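Local coordinates for protein carbonic anhydrase (Trichomonas vaginalis, PDB 6Y04) that probably catalyses the reversible hydration of carbon dioxide to hydrogencarbonate, as a zinc-dependent carbonic anhydrase of the beta class, at residues I32-C37 against D48-K53; E56-K61 against L86-I91. All blocks are in the same frame, centred on the assembly; numbering follows the deposited sequence.

Contact 1 of 2, residues I32-C37 against D48-K53; sequences IAIVTC and DAIGVK. With ZN (zinc ion), chain C.
Ile34 and Ile50 point their side chains at each other and meet tip to tip, with CD1 of Ile34 3.8 Å from CD1 of Ile50; CG1 of Ile34 lies 4.1 Å from the same Ile50 CD1. On Ile50, CG1 stands between the backbone N and the carbonyl carbon (chi1 60°), and an extended chi2 of 162° carries CD1 out to the strand. Two residues earlier on the strand, on the same face, Ile32 lies alongside Val52, their side chains running opposite ways and touching through Ile32 CD1 and Val52 CG2 at 4.1 Å. All four side chains are buried and purely apolar. The segments belong to a beta-alpha-beta unit, strand 32-36, helix 46-49 and strand 57-61, and the contact lays the turn after the short helix over one face of the first strand. Backbone bonds shape that turn: a Schellman motif pairs Val52 N with Glu47 O and, weakly, Gly51 N with Asp48 O, Gly51 taking the positive phi. Ile7 of the second subunit packs on Ile50. Further along segment 32-37, Cys37 SG binds zinc at 2.3 Å, with His96, Cys99 and a water, whose O is 2.0 Å from the metal, as the other ligands.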
# COMPACT_ATOMS: atom_id res chain seq x y z
N ILE A 32 5.86 -7.96 -12.18
CA ILE A 32 6.33 -8.08 -10.81
C ILE A 32 5.46 -7.23 -9.88
O ILE A 32 4.95 -6.17 -10.26
CB ILE A 32 7.83 -7.75 -10.68
CG1 ILE A 32 8.14 -6.31 -11.11
CG2 ILE A 32 8.67 -8.76 -11.44
CD1 ILE A 32 9.57 -5.89 -10.85
N ALA A 33 5.28 -7.73 -8.66
CA ALA A 33 4.62 -7.00 -7.59
C ALA A 33 5.64 -6.71 -6.49
O ALA A 33 6.37 -7.62 -6.08
CB ALA A 33 3.45 -7.80 -7.07
N ILE A 34 5.66 -5.46 -6.00
CA ILE A 34 6.45 -5.07 -4.84
C ILE A 34 5.50 -4.83 -3.66
O ILE A 34 4.55 -4.07 -3.80
CB ILE A 34 7.29 -3.81 -5.13
CG1 ILE A 34 7.99 -3.84 -6.49
CG2 ILE A 34 8.25 -3.51 -3.98
CD1 ILE A 34 9.08 -4.90 -6.64
N VAL A 35 5.80 -5.47 -2.52
CA VAL A 35 5.14 -5.16 -1.25
C VAL A 35 6.14 -4.46 -0.34
O VAL A 35 7.18 -5.02 -0.00
CB VAL A 35 4.52 -6.41 -0.59
CG1 VAL A 35 3.85 -6.07 0.74
CG2 VAL A 35 3.55 -7.13 -1.52
N THR A 36 5.83 -3.23 0.07
CA THR A 36 6.76 -2.50 0.92
C THR A 36 5.99 -1.69 1.97
O THR A 36 4.78 -1.83 2.09
CB THR A 36 7.80 -1.73 0.08
OG1 THR A 36 8.90 -1.44 0.94
CG2 THR A 36 7.27 -0.47 -0.55
N CYS A 37 6.73 -0.88 2.73
CA CYS A 37 6.19 -0.17 3.87
C CYS A 37 5.67 1.21 3.46
O CYS A 37 6.06 1.76 2.43
CB CYS A 37 7.23 -0.01 4.97
SG CYS A 37 6.52 0.71 6.47
N ASP A 48 13.16 3.82 -7.24
CA ASP A 48 14.39 4.19 -7.92
C ASP A 48 15.51 3.28 -7.40
O ASP A 48 16.40 2.90 -8.16
CB ASP A 48 14.75 5.66 -7.72
CG ASP A 48 13.77 6.66 -8.33
OD1 ASP A 48 12.92 6.25 -9.14
OD2 ASP A 48 13.88 7.85 -7.98
N ALA A 49 15.44 2.95 -6.11
CA ALA A 49 16.49 2.21 -5.43
C ALA A 49 16.59 0.79 -5.99
O ALA A 49 17.66 0.19 -5.96
CB ALA A 49 16.25 2.21 -3.94
N ILE A 50 15.46 0.27 -6.49
CA ILE A 50 15.44 -1.08 -7.04
C ILE A 50 15.33 -1.04 -8.57
O ILE A 50 15.19 -2.09 -9.20
CB ILE A 50 14.35 -1.94 -6.37
CG1 ILE A 50 12.95 -1.36 -6.56
CG2 ILE A 50 14.68 -2.16 -4.90
CD1 ILE A 50 11.82 -2.34 -6.30
N GLY A 51 15.41 0.16 -9.16
CA GLY A 51 15.39 0.32 -10.61
C GLY A 51 14.03 -0.01 -11.22
O GLY A 51 13.93 -0.49 -12.35
N VAL A 52 12.97 0.26 -10.46
CA VAL A 52 11.64 -0.02 -10.96
C VAL A 52 11.06 1.31 -11.43
O VAL A 52 11.10 2.30 -10.70
CB VAL A 52 10.78 -0.71 -9.89
CG1 VAL A 52 9.29 -0.48 -10.09
CG2 VAL A 52 11.10 -2.19 -9.80
N LYS A 53 10.55 1.30 -12.67
CA LYS A 53 10.03 2.50 -13.31
C LYS A 53 8.51 2.43 -13.36
O LYS A 53 7.92 1.36 -13.20
CB LYS A 53 10.60 2.63 -14.72
CG LYS A 53 12.10 2.86 -14.80
CD LYS A 53 12.63 2.90 -16.21
CE LYS A 53 14.08 3.32 -16.27
NZ LYS A 53 14.74 2.80 -17.49
ZN ZN C . 8.10 0.64 8.20
O HOH W 1 7.55 2.19 9.34

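Contact 2 of 2, residues E56-K61 against L86-I91; sequences EATVIK and LGVQEI
The parallel crossover that leaves strand 57-61, runs through helix 74-85 and enters strand 90-96 folds back on its own start here, where Thr58 meets Leu86 and Val88. Thr58 divides its two branches between them. Its methyl, CG2, faces the leucine, 4.2 Å from Leu86 CD1, while its hydroxyl side faces the valine, with Thr58 OG1 4.1 Å from Val88 CG2. That split follows from a chi1 of 54°, which places OG1 between the backbone N and the carbonyl carbon and turns CG2 to the side of the N. The approach of OG1 to the valine methyl is van der Waals packing; the polar partner of this buried hydroxyl is Ser82 OG on helix 74-85, to which it is hydrogen-bonded. Gly87, with a positive phi, lies between the two apolar residues at the point where the chain quits the helix, and both Leu86 and Val88 direct their side chains at the strand. Met38 of the second subunit packs on Thr58 and Leu86. Strand 32-36 lies between strands 57-61 and 90-96 in the sheet, and its Ala33 touches Thr58, Val88 and, on helix 74-85, Leu79.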
# COMPACT_ATOMS: atom_id res chain seq x y z
N GLU A 56 5.90 -0.61 -14.68
CA GLU A 56 6.66 -1.86 -14.70
C GLU A 56 6.17 -2.84 -13.63
O GLU A 56 6.26 -4.05 -13.83
CB GLU A 56 8.15 -1.59 -14.50
CG GLU A 56 8.81 -0.83 -15.64
CD GLU A 56 10.32 -0.80 -15.55
OE1 GLU A 56 10.87 -0.85 -14.41
OE2 GLU A 56 10.96 -0.74 -16.61
N ALA A 57 5.68 -2.34 -12.49
CA ALA A 57 5.30 -3.17 -11.36
C ALA A 57 4.04 -2.63 -10.70
O ALA A 57 3.74 -1.45 -10.81
CB ALA A 57 6.43 -3.23 -10.36
N THR A 58 3.32 -3.50 -9.99
CA THR A 58 2.38 -3.03 -8.99
C THR A 58 3.15 -2.85 -7.68
O THR A 58 4.07 -3.62 -7.39
CB THR A 58 1.18 -3.98 -8.82
OG1 THR A 58 1.69 -5.29 -8.58
CG2 THR A 58 0.27 -4.00 -10.03
N VAL A 59 2.76 -1.83 -6.91
CA VAL A 59 3.37 -1.55 -5.62
C VAL A 59 2.26 -1.51 -4.57
O VAL A 59 1.30 -0.76 -4.71
CB VAL A 59 4.20 -0.24 -5.65
CG1 VAL A 59 4.82 0.06 -4.29
CG2 VAL A 59 5.26 -0.26 -6.74
N ILE A 60 2.42 -2.33 -3.53
CA ILE A 60 1.47 -2.51 -2.45
C ILE A 60 2.18 -2.04 -1.19
O ILE A 60 3.30 -2.47 -0.95
CB ILE A 60 1.06 -4.00 -2.37
CG1 ILE A 60 0.43 -4.47 -3.68
CG2 ILE A 60 0.17 -4.29 -1.17
CD1 ILE A 60 0.75 -5.90 -4.07
N LYS A 61 1.56 -1.15 -0.41
CA LYS A 61 2.22 -0.61 0.77
C LYS A 61 1.28 -0.59 1.98
O LYS A 61 0.16 -0.09 1.90
CB LYS A 61 2.67 0.84 0.56
CG LYS A 61 3.71 1.09 -0.53
CD LYS A 61 4.27 2.48 -0.35
CE LYS A 61 5.10 2.97 -1.52
NZ LYS A 61 5.50 4.38 -1.28
N LEU A 86 -3.65 -9.27 -13.61
CA LEU A 86 -2.71 -8.32 -14.20
C LEU A 86 -1.41 -8.97 -14.67
O LEU A 86 -0.51 -8.27 -15.14
CB LEU A 86 -2.45 -7.19 -13.21
CG LEU A 86 -3.62 -6.23 -12.98
CD1 LEU A 86 -3.33 -5.32 -11.79
CD2 LEU A 86 -3.93 -5.41 -14.22
N GLY A 87 -1.29 -10.30 -14.54
CA GLY A 87 -0.22 -11.05 -15.18
C GLY A 87 1.10 -11.05 -14.42
O GLY A 87 2.14 -11.36 -15.00
N VAL A 88 1.07 -10.74 -13.11
CA VAL A 88 2.29 -10.73 -12.31
C VAL A 88 2.80 -12.16 -12.11
O VAL A 88 2.03 -13.06 -11.79
CB VAL A 88 2.10 -9.98 -10.97
CG1 VAL A 88 3.16 -10.35 -9.95
CG2 VAL A 88 2.05 -8.47 -11.15
N GLN A 89 4.11 -12.34 -12.26
CA GLN A 89 4.75 -13.65 -12.21
C GLN A 89 5.71 -13.76 -11.03
O GLN A 89 6.15 -14.87 -10.72
CB GLN A 89 5.53 -13.92 -13.49
CG GLN A 89 4.68 -13.89 -14.75
CD GLN A 89 5.56 -13.83 -15.98
OE1 GLN A 89 6.77 -13.63 -15.89
NE2 GLN A 89 4.96 -14.00 -17.15
N GLU A 90 6.05 -12.63 -10.39
CA GLU A 90 7.02 -12.62 -9.30
C GLU A 90 6.59 -11.63 -8.23
O GLU A 90 6.09 -10.54 -8.54
CB GLU A 90 8.42 -12.25 -9.82
CG GLU A 90 9.05 -13.32 -10.71
CD GLU A 90 10.50 -13.09 -11.08
OE1 GLU A 90 11.31 -12.83 -10.17
OE2 GLU A 90 10.82 -13.16 -12.29
N ILE A 91 6.78 -12.01 -6.96
CA ILE A 91 6.45 -11.12 -5.86
C ILE A 91 7.72 -10.83 -5.06
O ILE A 91 8.43 -11.75 -4.66
CB ILE A 91 5.34 -11.71 -4.96
CG1 ILE A 91 4.04 -11.96 -5.73
CG2 ILE A 91 5.11 -10.84 -3.73
CD1 ILE A 91 3.04 -12.82 -4.97

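Overall arrangement
Contacts 1 and 2 have centres about 9 Å apart and share the mixed sheet, where strand 32-36 of contact 1 pairs in parallel with strand 57-61 of contact 2. Probable hydrogen bonds join them, from Ile34 O to Ile60 N and from Ile34 N to Thr58 O, each 2.8 Å long. The contacts lie on opposite faces of the sheet: Ile32 and Ile34 look to residues 50-52, whereas Ala33 and Val35 look to helix 74-85, the side on which Thr58 packs. Contact 1 leads to the zinc through Cys37, and the Ile50 side chain is about 11 Å from that of His96; contact 2 lies away from the metal. Both touch the second subunit.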